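TSC1 N-terminal domain (Chaetomium thermophilum, PDB 7A0M) probably helps bring the TSC complex, a GTPase-activating regulator of mTORC1 signalling, to lysosomal membranes by binding phosphoinositides. Local coordinates at residues S241-T244 with V245-L249; Y274-L277 with L278-R282; I365-R368 with S369-F372; T392-T395 with R396-K399; E404-A407 with D408-L412. All blocks are in the same frame, centred on the assembly; numbering follows the deposited sequence.

Contact 1 of 5, residues S241-T244 with V245-L249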
loop_
_atom_site.group_PDB
_atom_site.type_symbol
_atom_site.label_atom_id
_atom_site.label_comp_id
_atom_site.label_asym_id
_atom_site.label_seq_id
_atom_site.Cartn_x
_atom_site.Cartn_y
_atom_site.Cartn_z
ATOM N N SER B 241 -8.205 -28.917 -12.165
ATOM C CA SER B 241 -9.230 -28.864 -11.134
ATOM C C SER B 241 -8.964 -27.679 -10.214
ATOM O O SER B 241 -7.862 -27.542 -9.673
ATOM C CB SER B 241 -9.262 -30.165 -10.329
ATOM O OG SER B 241 -10.118 -30.047 -9.206
ATOM N N THR B 242 -9.972 -26.818 -10.052
ATOM C CA THR B 242 -9.834 -25.677 -9.152
ATOM C C THR B 242 -9.526 -26.134 -7.730
ATOM O O THR B 242 -8.756 -25.485 -7.013
ATOM C CB THR B 242 -11.105 -24.828 -9.178
ATOM O OG1 THR B 242 -11.468 -24.551 -10.536
ATOM C CG2 THR B 242 -10.884 -23.513 -8.443
ATOM N N PHE B 243 -10.117 -27.254 -7.309
ATOM C CA PHE B 243 -9.888 -27.758 -5.959
ATOM C C PHE B 243 -8.454 -28.241 -5.780
ATOM O O PHE B 243 -7.817 -27.949 -4.761
ATOM C CB PHE B 243 -10.880 -28.881 -5.654
ATOM C CG PHE B 243 -10.829 -29.371 -4.236
ATOM C CD1 PHE B 243 -11.480 -28.682 -3.227
ATOM C CD2 PHE B 243 -10.145 -30.532 -3.916
ATOM C CE1 PHE B 243 -11.438 -29.134 -1.921
ATOM C CE2 PHE B 243 -10.102 -30.990 -2.613
ATOM C CZ PHE B 243 -10.748 -30.290 -1.614
ATOM N N THR B 244 -7.929 -28.984 -6.758
ATOM C CA THR B 244 -6.576 -29.518 -6.645
ATOM C C THR B 244 -5.544 -28.397 -6.611
ATOM O O THR B 244 -4.650 -28.383 -5.756
ATOM C CB THR B 244 -6.289 -30.473 -7.804
ATOM O OG1 THR B 244 -7.322 -31.464 -7.875
ATOM C CG2 THR B 244 -4.947 -31.161 -7.606
ATOM N N VAL B 245 -5.647 -27.451 -7.548
ATOM C CA VAL B 245 -4.679 -26.359 -7.625
ATOM C C VAL B 245 -4.724 -25.510 -6.359
ATOM O O VAL B 245 -3.689 -25.034 -5.875
ATOM C CB VAL B 245 -4.936 -25.514 -8.887
ATOM C CG1 VAL B 245 -4.003 -24.322 -8.929
ATOM C CG2 VAL B 245 -4.772 -26.368 -10.135
ATOM N N ASN B 246 -5.920 -25.312 -5.798
ATOM C CA ASN B 246 -6.036 -24.529 -4.572
ATOM C C ASN B 246 -5.355 -25.226 -3.401
ATOM O O ASN B 246 -4.704 -24.571 -2.578
ATOM C CB ASN B 246 -7.507 -24.262 -4.255
ATOM C CG ASN B 246 -7.687 -23.277 -3.118
ATOM O OD1 ASN B 246 -7.365 -22.096 -3.248
ATOM N ND2 ASN B 246 -8.208 -23.757 -1.994
ATOM N N LEU B 247 -5.499 -26.550 -3.304
ATOM C CA LEU B 247 -4.772 -27.304 -2.287
ATOM C C LEU B 247 -3.265 -27.150 -2.459
ATOM O O LEU B 247 -2.541 -26.883 -1.492
ATOM C CB LEU B 247 -5.168 -28.778 -2.340
ATOM C CG LEU B 247 -6.506 -29.162 -1.711
ATOM C CD1 LEU B 247 -6.713 -30.664 -1.792
ATOM C CD2 LEU B 247 -6.575 -28.687 -0.269
ATOM N N ALA B 248 -2.773 -27.329 -3.688
ATOM C CA ALA B 248 -1.349 -27.153 -3.957
ATOM C C ALA B 248 -0.888 -25.744 -3.606
ATOM O O ALA B 248 0.227 -25.555 -3.103
ATOM C CB ALA B 248 -1.048 -27.464 -5.421
ATOM N N LEU B 249 -1.731 -24.742 -3.863
ATOM C CA LEU B 249 -1.346 -23.367 -3.566
ATOM C C LEU B 249 -1.267 -23.133 -2.062
ATOM O O LEU B 249 -0.370 -22.429 -1.585
ATOM C CB LEU B 249 -2.329 -22.393 -4.215
ATOM C CG LEU B 249 -1.861 -20.938 -4.274
ATOM C CD1 LEU B 249 -0.586 -20.828 -5.098
ATOM C CD2 LEU B 249 -2.951 -20.045 -4.844
#
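The Phe-243 ring has Leu-247 over one face, one turn further along the helix. Methyl CD1 makes the close approach, 3.5 Å from Phe-243 CE2. CG of Leu-247 stands 4.1 Å from the same CE2. Phe-243 CG lies anti to the backbone N (chi1 -174°), which lets the ring reach forward to that leucine. A backbone bond holds the two residues in step: Leu-247 N gives to Phe-243 O at 3.1 Å. Ser-241 is the N-cap of helix 242-255. Its backbone O takes Val-245 N at 3.1 Å in an almost straight bond, and Val-245 CG2 also rests 3.3 Å from Ser-241 O. Its OG takes weak bonds from Phe-243 N and Thr-244 N, and it also bonds to Asp-316. Asp-316 further takes Phe-243 N. The first amides of the helix thus meet oxygen acceptors, and the nearby carboxylate would probably interact well with the positive end of the helix dipole.

Contact 2 of 5, residues Y274-L277 with L278-R282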
loop_
_atom_site.group_PDB
_atom_site.type_symbol
_atom_site.label_atom_id
_atom_site.label_comp_id
_atom_site.label_asym_id
_atom_site.label_seq_id
_atom_site.Cartn_x
_atom_site.Cartn_y
_atom_site.Cartn_z
ATOM N N TYR B 274 1.407 -17.537 -10.687
ATOM C CA TYR B 274 0.488 -16.462 -10.323
ATOM C C TYR B 274 -0.294 -15.967 -11.534
ATOM O O TYR B 274 -1.507 -15.742 -11.449
ATOM C CB TYR B 274 1.253 -15.308 -9.674
ATOM C CG TYR B 274 0.468 -14.017 -9.626
ATOM C CD1 TYR B 274 -0.478 -13.795 -8.635
ATOM C CD2 TYR B 274 0.675 -13.018 -10.570
ATOM C CE1 TYR B 274 -1.200 -12.618 -8.589
ATOM C CE2 TYR B 274 -0.043 -11.839 -10.531
ATOM C CZ TYR B 274 -0.977 -11.644 -9.538
ATOM O OH TYR B 274 -1.693 -10.469 -9.495
ATOM N N ALA B 275 0.386 -15.787 -12.669
ATOM C CA ALA B 275 -0.288 -15.297 -13.867
ATOM C C ALA B 275 -1.321 -16.298 -14.372
ATOM O O ALA B 275 -2.395 -15.904 -14.841
ATOM C CB ALA B 275 0.736 -14.982 -14.954
ATOM N N ARG B 276 -1.014 -17.595 -14.291
ATOM C CA ARG B 276 -1.972 -18.608 -14.724
ATOM C C ARG B 276 -3.217 -18.592 -13.849
ATOM O O ARG B 276 -4.347 -18.612 -14.352
ATOM C CB ARG B 276 -1.332 -19.996 -14.702
ATOM C CG ARG B 276 -2.260 -21.076 -15.237
ATOM C CD ARG B 276 -1.939 -22.450 -14.676
ATOM N NE ARG B 276 -2.763 -23.481 -15.303
ATOM C CZ ARG B 276 -3.016 -24.669 -14.763
ATOM N NH1 ARG B 276 -2.521 -24.981 -13.573
ATOM N NH2 ARG B 276 -3.777 -25.541 -15.409
ATOM N N LEU B 277 -3.028 -18.564 -12.528
ATOM C CA LEU B 277 -4.167 -18.565 -11.618
ATOM C C LEU B 277 -4.938 -17.254 -11.685
ATOM O O LEU B 277 -6.142 -17.229 -11.402
ATOM C CB LEU B 277 -3.695 -18.836 -10.190
ATOM C CG LEU B 277 -2.832 -20.088 -10.008
ATOM C CD1 LEU B 277 -2.593 -20.385 -8.533
ATOM C CD2 LEU B 277 -3.453 -21.284 -10.713
ATOM N N LEU B 278 -4.266 -16.159 -12.050
ATOM C CA LEU B 278 -4.951 -14.880 -12.204
ATOM C C LEU B 278 -5.994 -14.931 -13.315
ATOM O O LEU B 278 -7.001 -14.216 -13.253
ATOM C CB LEU B 278 -3.931 -13.772 -12.469
ATOM C CG LEU B 278 -4.418 -12.328 -12.349
ATOM C CD1 LEU B 278 -4.882 -12.039 -10.927
ATOM C CD2 LEU B 278 -3.318 -11.361 -12.761
ATOM N N PHE B 279 -5.778 -15.764 -14.333
ATOM C CA PHE B 279 -6.708 -15.933 -15.445
ATOM C C PHE B 279 -7.388 -17.298 -15.399
ATOM O O PHE B 279 -7.602 -17.936 -16.432
ATOM C CB PHE B 279 -6.008 -15.750 -16.789
ATOM C CG PHE B 279 -5.712 -14.322 -17.135
ATOM C CD1 PHE B 279 -4.831 -13.570 -16.377
ATOM C CD2 PHE B 279 -6.329 -13.727 -18.223
ATOM C CE1 PHE B 279 -4.569 -12.256 -16.702
ATOM C CE2 PHE B 279 -6.070 -12.415 -18.551
ATOM C CZ PHE B 279 -5.188 -11.679 -17.789
ATOM N N TRP B 280 -7.721 -17.765 -14.195
ATOM C CA TRP B 280 -8.305 -19.094 -14.051
ATOM C C TRP B 280 -9.653 -19.208 -14.752
ATOM O O TRP B 280 -10.039 -20.305 -15.172
ATOM C CB TRP B 280 -8.450 -19.440 -12.569
ATOM C CG TRP B 280 -8.806 -20.870 -12.330
ATOM C CD1 TRP B 280 -10.009 -21.356 -11.910
ATOM C CD2 TRP B 280 -7.952 -22.005 -12.505
ATOM N NE1 TRP B 280 -9.956 -22.724 -11.809
ATOM C CE2 TRP B 280 -8.704 -23.147 -12.169
ATOM C CE3 TRP B 280 -6.624 -22.167 -12.913
ATOM C CZ2 TRP B 280 -8.172 -24.434 -12.225
ATOM C CZ3 TRP B 280 -6.098 -23.445 -12.969
ATOM C CH2 TRP B 280 -6.871 -24.562 -12.628
ATOM N N ASP B 281 -10.379 -18.099 -14.895
ATOM C CA ASP B 281 -11.684 -18.132 -15.544
ATOM C C ASP B 281 -11.604 -18.150 -17.065
ATOM O O ASP B 281 -12.644 -18.279 -17.721
ATOM C CB ASP B 281 -12.534 -16.943 -15.083
ATOM C CG ASP B 281 -11.824 -15.612 -15.246
ATOM O OD1 ASP B 281 -10.763 -15.567 -15.902
ATOM O OD2 ASP B 281 -12.335 -14.605 -14.714
ATOM N N ARG B 282 -10.413 -18.023 -17.642
ATOM C CA ARG B 282 -10.267 -18.033 -19.093
ATOM C C ARG B 282 -9.815 -19.402 -19.590
ATOM O O ARG B 282 -10.386 -20.427 -19.216
ATOM C CB ARG B 282 -9.275 -16.958 -19.544
ATOM C CG ARG B 282 -9.134 -16.846 -21.055
ATOM C CD ARG B 282 -8.102 -15.799 -21.447
ATOM N NE ARG B 282 -8.471 -14.461 -20.994
ATOM C CZ ARG B 282 -9.248 -13.628 -21.678
ATOM N NH1 ARG B 282 -9.747 -13.996 -22.851
ATOM N NH2 ARG B 282 -9.530 -12.429 -21.189
#
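Arg-276 and Trp-280 run side by side, and the edge of the indole meets the flat guanidinium. Trp-280 CZ3 sits over the centre of one guanidinium face, 3.8 Å from Arg-276 CZ. The two planes are 78° apart, so the meeting is edge on face and not a parallel stack. The arginine chain is extended from CG to NE, which carries its head level with the six-membered part of the indole. Next to it, Leu-277 CD2 packs 4.0 Å from Trp-280 CE3. Round the helix, Tyr-274 lies alongside Leu-278, whose two methyls CD1 and CD2 are each 3.8 Å from Tyr-274 OH. Backbone bonds change character along the chain. Leu-278 N gives to Tyr-274 O at 2.9 Å, a regular helical bond. Phe-279 N instead gives to Arg-276 O, and Trp-280 N to Leu-277 O at 3.3 Å, each from above the carbonyl plane. A second shell fixes the side chains. Arg-276 NH1 gives to Leu-236 O and NH2 to Asp-239 O, which sets the rotation of the guanidinium. Trp-280 NE1 is held by Thr-242, and Tyr-274 OH by Ser-369. A type I beta turn follows from Phe-279 to Arg-282. This is a helix C-terminus that tightens into three-residue steps and then turns, here where the chain leaves helix 267-278 for the loop that leads on to helix 323-333 of the all-helical fold.

Contact 3 of 5, residues I365-R368 with S369-F372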
loop_
_atom_site.group_PDB
_atom_site.type_symbol
_atom_site.label_atom_id
_atom_site.label_comp_id
_atom_site.label_asym_id
_atom_site.label_seq_id
_atom_site.Cartn_x
_atom_site.Cartn_y
_atom_site.Cartn_z
ATOM N N ILE B 365 -2.709 -8.531 -17.205
ATOM C CA ILE B 365 -2.138 -8.942 -15.924
ATOM C C ILE B 365 -2.117 -7.770 -14.951
ATOM O O ILE B 365 -2.444 -7.918 -13.767
ATOM C CB ILE B 365 -0.730 -9.535 -16.127
ATOM C CG1 ILE B 365 -0.802 -10.832 -16.932
ATOM C CG2 ILE B 365 -0.052 -9.778 -14.784
ATOM C CD1 ILE B 365 -1.172 -12.048 -16.111
ATOM N N ARG B 366 -1.736 -6.586 -15.436
ATOM C CA ARG B 366 -1.723 -5.397 -14.588
ATOM C C ARG B 366 -3.122 -5.050 -14.101
ATOM O O ARG B 366 -3.332 -4.792 -12.910
ATOM C CB ARG B 366 -1.121 -4.218 -15.351
ATOM C CG ARG B 366 0.378 -4.270 -15.507
ATOM C CD ARG B 366 0.891 -2.945 -16.025
ATOM N NE ARG B 366 0.769 -2.818 -17.472
ATOM C CZ ARG B 366 1.765 -3.045 -18.322
ATOM N NH1 ARG B 366 2.956 -3.410 -17.868
ATOM N NH2 ARG B 366 1.571 -2.906 -19.626
ATOM N N GLU B 367 -4.093 -5.028 -15.017
ATOM C CA GLU B 367 -5.443 -4.609 -14.657
ATOM C C GLU B 367 -6.057 -5.549 -13.625
ATOM O O GLU B 367 -6.800 -5.111 -12.739
ATOM C CB GLU B 367 -6.316 -4.533 -15.909
ATOM C CG GLU B 367 -7.591 -3.721 -15.738
ATOM C CD GLU B 367 -7.319 -2.267 -15.394
ATOM O OE1 GLU B 367 -7.088 -1.962 -14.205
ATOM O OE2 GLU B 367 -7.329 -1.426 -16.318
ATOM N N ARG B 368 -5.751 -6.844 -13.718
ATOM C CA ARG B 368 -6.246 -7.801 -12.738
ATOM C C ARG B 368 -5.438 -7.791 -11.449
ATOM O O ARG B 368 -5.932 -8.265 -10.420
ATOM C CB ARG B 368 -6.249 -9.211 -13.334
ATOM C CG ARG B 368 -7.257 -9.405 -14.453
ATOM C CD ARG B 368 -7.470 -10.878 -14.745
ATOM N NE ARG B 368 -8.588 -11.098 -15.657
ATOM C CZ ARG B 368 -9.328 -12.202 -15.677
ATOM N NH1 ARG B 368 -9.072 -13.189 -14.827
ATOM N NH2 ARG B 368 -10.326 -12.320 -16.541
ATOM N N SER B 369 -4.213 -7.267 -11.478
ATOM C CA SER B 369 -3.413 -7.121 -10.270
ATOM C C SER B 369 -3.757 -5.865 -9.481
ATOM O O SER B 369 -3.225 -5.681 -8.381
ATOM C CB SER B 369 -1.923 -7.112 -10.620
ATOM O OG SER B 369 -1.529 -8.330 -11.226
ATOM N N GLU B 370 -4.617 -4.999 -10.024
ATOM C CA GLU B 370 -4.955 -3.750 -9.348
ATOM C C GLU B 370 -5.610 -4.000 -7.994
ATOM O O GLU B 370 -5.324 -3.295 -7.020
ATOM C CB GLU B 370 -5.871 -2.909 -10.237
ATOM C CG GLU B 370 -5.133 -2.059 -11.258
ATOM C CD GLU B 370 -4.278 -0.986 -10.613
ATOM O OE1 GLU B 370 -4.853 -0.069 -9.987
ATOM O OE2 GLU B 370 -3.035 -1.061 -10.727
ATOM N N ARG B 371 -6.494 -5.000 -7.912
ATOM C CA ARG B 371 -7.206 -5.244 -6.662
ATOM C C ARG B 371 -6.269 -5.722 -5.559
ATOM O O ARG B 371 -6.515 -5.447 -4.379
ATOM C CB ARG B 371 -8.332 -6.257 -6.878
ATOM C CG ARG B 371 -7.881 -7.603 -7.416
ATOM C CD ARG B 371 -8.878 -8.689 -7.045
ATOM N NE ARG B 371 -8.582 -9.959 -7.699
ATOM C CZ ARG B 371 -9.128 -11.121 -7.352
ATOM N NH1 ARG B 371 -9.992 -11.176 -6.348
ATOM N NH2 ARG B 371 -8.804 -12.228 -8.005
ATOM N N PHE B 372 -5.199 -6.433 -5.915
ATOM C CA PHE B 372 -4.210 -6.822 -4.917
ATOM C C PHE B 372 -3.267 -5.676 -4.579
ATOM O O PHE B 372 -2.807 -5.575 -3.435
ATOM C CB PHE B 372 -3.420 -8.038 -5.399
ATOM C CG PHE B 372 -4.267 -9.259 -5.614
ATOM C CD1 PHE B 372 -5.228 -9.619 -4.684
ATOM C CD2 PHE B 372 -4.110 -10.040 -6.746
ATOM C CE1 PHE B 372 -6.014 -10.737 -4.877
ATOM C CE2 PHE B 372 -4.893 -11.163 -6.944
ATOM C CZ PHE B 372 -5.847 -11.511 -6.008
HETATM O O HOH W 1 -7.818 -5.733 -10.218
#
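Ser-369 grips Ile-365 O with two donors. Its OG gives a bond of 2.7 Å to Ile-365 O, and its backbone N gives one of 3.0 Å to the same oxygen. They come from opposite faces of the carbonyl plane. Ser-369 OG lies beside its own backbone N (chi1 -62°), which turns the hydroxyl back along the helix. Glu-370 follows, and its CG lies 3.5 Å from Glu-367 OE1. The two carboxylate planes are perpendicular, and their charged atoms do not touch. Glu-370 turns its charge to Arg-373. Glu-370 N makes a weak bond to Glu-367 O. At Arg-371 a water enters the helix. It gives to Glu-367 O at 2.8 Å and takes Arg-371 N at 2.8 Å, bridging the kink where the helical bond is missing. Arg-371 CG packs 3.6 Å from Arg-368 O. Phe-372 then offers a ring face to Arg-371 CG. Around this kinked stretch, Ile-365 and Phe-372 pack on helix 267-278. Arg-368 hydrogen-bonds to Leu-278 O at that helix's end and forms a salt bridge with Asp-281 beyond it. Arg-366 and Ser-369 lean on Ile-342 of helix 335-343, and Arg-366 also bonds to Tyr-383 O of the second subunit.

Contact 4 of 5, residues T392-T395 with R396-K399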
loop_
_atom_site.group_PDB
_atom_site.type_symbol
_atom_site.label_atom_id
_atom_site.label_comp_id
_atom_site.label_asym_id
_atom_site.label_seq_id
_atom_site.Cartn_x
_atom_site.Cartn_y
_atom_site.Cartn_z
ATOM N N THR B 392 20.226 -11.158 -4.323
ATOM C CA THR B 392 21.602 -11.443 -3.936
ATOM C C THR B 392 21.833 -11.298 -2.435
ATOM O O THR B 392 22.557 -12.107 -1.841
ATOM C CB THR B 392 22.554 -10.521 -4.712
ATOM O OG1 THR B 392 22.745 -11.034 -6.037
ATOM C CG2 THR B 392 23.908 -10.406 -4.020
ATOM N N ASN B 393 21.211 -10.310 -1.797
ATOM C CA ASN B 393 21.413 -10.076 -0.372
ATOM C C ASN B 393 20.524 -11.019 0.431
ATOM O O ASN B 393 19.298 -11.007 0.275
ATOM C CB ASN B 393 21.117 -8.618 -0.022
ATOM C CG ASN B 393 21.631 -8.227 1.353
ATOM O OD1 ASN B 393 21.596 -9.018 2.295
ATOM N ND2 ASN B 393 22.116 -6.997 1.470
ATOM N N ILE B 394 21.142 -11.832 1.287
ATOM C CA ILE B 394 20.439 -12.862 2.047
ATOM C C ILE B 394 20.363 -12.547 3.533
ATOM O O ILE B 394 19.886 -13.391 4.307
ATOM C CB ILE B 394 21.073 -14.249 1.822
ATOM C CG1 ILE B 394 22.601 -14.175 1.927
ATOM C CG2 ILE B 394 20.662 -14.809 0.468
ATOM C CD1 ILE B 394 23.146 -14.352 3.330
ATOM N N THR B 395 20.825 -11.369 3.961
ATOM C CA THR B 395 20.742 -10.994 5.372
ATOM C C THR B 395 19.306 -10.986 5.886
ATOM O O THR B 395 19.070 -11.302 7.058
ATOM C CB THR B 395 21.393 -9.627 5.597
ATOM O OG1 THR B 395 22.701 -9.608 5.006
ATOM C CG2 THR B 395 21.479 -9.287 7.080
ATOM N N ARG B 396 18.345 -10.621 5.034
ATOM C CA ARG B 396 16.935 -10.641 5.418
ATOM C C ARG B 396 16.538 -11.965 6.064
ATOM O O ARG B 396 15.757 -11.993 7.023
ATOM C CB ARG B 396 16.064 -10.384 4.188
ATOM C CG ARG B 396 15.984 -8.937 3.739
ATOM C CD ARG B 396 15.136 -8.828 2.481
ATOM N NE ARG B 396 15.753 -9.529 1.356
ATOM C CZ ARG B 396 15.088 -9.976 0.295
ATOM N NH1 ARG B 396 13.776 -9.805 0.213
ATOM N NH2 ARG B 396 15.732 -10.601 -0.680
ATOM N N TRP B 397 17.066 -13.070 5.547
ATOM C CA TRP B 397 16.628 -14.409 5.914
ATOM C C TRP B 397 17.441 -15.049 7.036
ATOM O O TRP B 397 17.032 -16.100 7.543
ATOM C CB TRP B 397 16.661 -15.317 4.680
ATOM C CG TRP B 397 16.147 -14.651 3.425
ATOM C CD1 TRP B 397 16.813 -14.518 2.239
ATOM C CD2 TRP B 397 14.871 -14.020 3.239
ATOM N NE1 TRP B 397 16.028 -13.855 1.326
ATOM C CE2 TRP B 397 14.833 -13.537 1.915
ATOM C CE3 TRP B 397 13.759 -13.818 4.063
ATOM C CZ2 TRP B 397 13.727 -12.866 1.397
ATOM C CZ3 TRP B 397 12.661 -13.154 3.545
ATOM C CH2 TRP B 397 12.654 -12.685 2.226
ATOM N N LEU B 398 18.579 -14.467 7.426
ATOM C CA LEU B 398 19.454 -15.128 8.393
ATOM C C LEU B 398 18.782 -15.288 9.755
ATOM O O LEU B 398 18.677 -16.401 10.280
ATOM C CB LEU B 398 20.743 -14.320 8.545
ATOM C CG LEU B 398 21.741 -14.286 7.390
ATOM C CD1 LEU B 398 22.905 -13.373 7.737
ATOM C CD2 LEU B 398 22.235 -15.684 7.082
ATOM N N LYS B 399 18.313 -14.183 10.344
ATOM C CA LYS B 399 17.734 -14.247 11.683
ATOM C C LYS B 399 16.265 -14.641 11.681
ATOM O O LYS B 399 15.726 -14.941 12.751
ATOM C CB LYS B 399 17.894 -12.925 12.441
ATOM C CG LYS B 399 19.341 -12.550 12.736
ATOM C CD LYS B 399 19.436 -11.237 13.498
ATOM C CE LYS B 399 20.879 -10.823 13.713
ATOM N NZ LYS B 399 20.978 -9.608 14.560
#
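Trp-397 N bonds to Ile-394 O at 3.1 Å and Leu-398 N to Thr-395 O at 3.2 Å, three-residue steps in which each donor sits above the carbonyl plane. Asn-393 opens the turn: its OD1 takes Thr-395 N at 3.0 Å, closing an Asx turn. The same OD1 takes Thr-395 OG1 at 3.0 Å, in the carbonyl plane and on a lone pair. Ile-394 crosses Leu-398, with CD1 of the isoleucine 4.1 Å from CD2 of the leucine. Ile-394 CG1 lies between its backbone N and carbonyl carbon (chi1 46°), and with chi2 at 88° CD1 turns toward the leucine. Asn-393 O lies at the edge of the Arg-396 guanidinium, 3.7 Å from NH2, and Trp-397 CZ2 lies over one face toward the rim. Arg-396 NH1 gives to Leu-333 O, and Tyr-334 and Tyr-385 make cation-pi contacts with the head. One amide oxygen, gripped by two donors, probably helps start this short, weakly bonded surface helix, and aromatic rings may stabilise the arginine charge.

Contact 5 of 5, residues E404-A407 with D408-L412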
loop_
_atom_site.group_PDB
_atom_site.type_symbol
_atom_site.label_atom_id
_atom_site.label_comp_id
_atom_site.label_asym_id
_atom_site.label_seq_id
_atom_site.Cartn_x
_atom_site.Cartn_y
_atom_site.Cartn_z
ATOM N N GLU B 404 8.040 -15.302 11.904
ATOM C CA GLU B 404 8.399 -13.897 11.750
ATOM C C GLU B 404 8.189 -13.435 10.315
ATOM O O GLU B 404 7.699 -12.325 10.080
ATOM C CB GLU B 404 9.854 -13.680 12.163
ATOM C CG GLU B 404 10.291 -14.492 13.368
ATOM C CD GLU B 404 11.663 -14.092 13.874
ATOM O OE1 GLU B 404 11.911 -12.877 14.005
ATOM O OE2 GLU B 404 12.493 -14.990 14.136
ATOM N N ILE B 405 8.568 -14.271 9.348
ATOM C CA ILE B 405 8.402 -13.918 7.941
ATOM C C ILE B 405 6.925 -13.780 7.595
ATOM O O ILE B 405 6.526 -12.864 6.865
ATOM C CB ILE B 405 9.105 -14.961 7.051
ATOM C CG1 ILE B 405 10.622 -14.833 7.194
ATOM C CG2 ILE B 405 8.682 -14.809 5.598
ATOM C CD1 ILE B 405 11.382 -16.072 6.778
ATOM N N ILE B 406 6.089 -14.680 8.119
ATOM C CA ILE B 406 4.650 -14.591 7.882
ATOM C C ILE B 406 4.088 -13.308 8.484
ATOM O O ILE B 406 3.314 -12.588 7.843
ATOM C CB ILE B 406 3.933 -15.833 8.442
ATOM C CG1 ILE B 406 4.419 -17.097 7.733
ATOM C CG2 ILE B 406 2.428 -15.692 8.296
ATOM C CD1 ILE B 406 3.866 -18.376 8.323
ATOM N N ALA B 407 4.471 -13.006 9.728
ATOM C CA ALA B 407 3.968 -11.803 10.387
ATOM C C ALA B 407 4.369 -10.542 9.632
ATOM O O ALA B 407 3.554 -9.626 9.466
ATOM C CB ALA B 407 4.472 -11.747 11.829
ATOM N N ASP B 408 5.620 -10.472 9.171
ATOM C CA ASP B 408 6.055 -9.316 8.391
ATOM C C ASP B 408 5.284 -9.208 7.080
ATOM O O ASP B 408 4.964 -8.102 6.630
ATOM C CB ASP B 408 7.559 -9.388 8.135
ATOM C CG ASP B 408 8.375 -9.149 9.391
ATOM O OD1 ASP B 408 7.885 -8.432 10.289
ATOM O OD2 ASP B 408 9.506 -9.671 9.481
ATOM N N CYS B 409 4.980 -10.346 6.450
ATOM C CA CYS B 409 4.192 -10.313 5.223
ATOM C C CYS B 409 2.768 -9.841 5.486
ATOM O O CYS B 409 2.174 -9.162 4.639
ATOM C CB CYS B 409 4.174 -11.693 4.563
ATOM S SG CYS B 409 5.754 -12.218 3.859
HETATM N N MSE B 410 2.209 -10.183 6.642
HETATM C CA MSE B 410 0.856 -9.767 6.991
HETATM C C MSE B 410 0.801 -8.285 7.346
HETATM O O MSE B 410 -0.224 -7.632 7.148
HETATM C CB MSE B 410 0.321 -10.608 8.152
HETATM C CG MSE B 410 0.125 -12.072 7.803
HETATM SE SE MSE B 410 -1.136 -12.315 6.335
HETATM C CE MSE B 410 -0.439 -13.986 5.613
ATOM N N ALA B 411 1.910 -7.755 7.866
ATOM C CA ALA B 411 1.970 -6.338 8.209
ATOM C C ALA B 411 1.843 -5.434 6.991
ATOM O O ALA B 411 1.597 -4.234 7.153
ATOM C CB ALA B 411 3.274 -6.030 8.947
ATOM N N LEU B 412 2.005 -5.978 5.787
ATOM C CA LEU B 412 1.848 -5.224 4.553
ATOM C C LEU B 412 0.413 -5.212 4.044
ATOM O O LEU B 412 0.099 -4.429 3.141
ATOM C CB LEU B 412 2.766 -5.803 3.472
ATOM C CG LEU B 412 4.259 -5.790 3.804
ATOM C CD1 LEU B 412 5.016 -6.708 2.865
ATOM C CD2 LEU B 412 4.812 -4.374 3.739
#
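Apolar contacts between Ile-405 and Cys-409 and between Ile-406 and Met-410 run along two sides of helix 402-410. Ile-405 CG2 is 4.3 Å from Cys-409 SG. Ile-406 CG2 is 4.3 Å from Met-410 CE; this methionine is present as selenomethionine. Its chain bends at chi2 (-60°), and the extended last torsion (chi3 152°) then brings the methyl CE back beside the isoleucine. Both contacts join residues one turn apart. Backbone hydrogen bonds give the frame. Asp-408 N gives to Glu-404 O at 2.9 Å, Cys-409 N to Ile-405 O at 3.0 Å, Met-410 N to Ile-406 O at 2.9 Å and Ala-411 N to Ala-407 O at 3.0 Å. Side chains of the second half also rest against carbonyls of the turn before. Met-410 CG lies 3.2 Å from Ile-406 O. Asp-408 OD2 comes within 3.3 Å of the backbone Glu-404 O, but both are acceptors and form no hydrogen bond. The Glu-404 and Asp-408 carboxylates do not touch. That of Glu-404 turns the other way and takes Glu-401 N with OE2. Outside packing sorts the faces. Ile-405 touches Leu-333 and Cys-409 touches Ile-329, both on helix 323-333. Leu-412 meets Arg-373 of the second subunit. The whole is an alpha-helix of an all-helical domain, with one side, Ile-405 and Cys-409, laid on a neighbouring helix, and with Ala-407, Asp-408 and Met-410 exposed.

Overall arrangement
Contacts 1, 2 and 3 form one connected group, while contacts 4 and 5 form another. Contact 1 is mostly buried and contact 4 lies at the surface; the others are partly buried. Contacts 1 and 2 belong to successive helices, 242-255 and 267-278, and Val-245 and Leu-249 pack on Leu-277 between them. Contact 2 meets contact 3 through Phe-279, which packs on Ile-365. Contacts 4 and 5 also follow each other, and Trp-397 touches Ile-405. Contact 1 starts a helix with a serine cap and contact 4 with an asparagine. Contact 2 ends one, contact 3 is kinked around a water, and contact 5 has regular helical bonding.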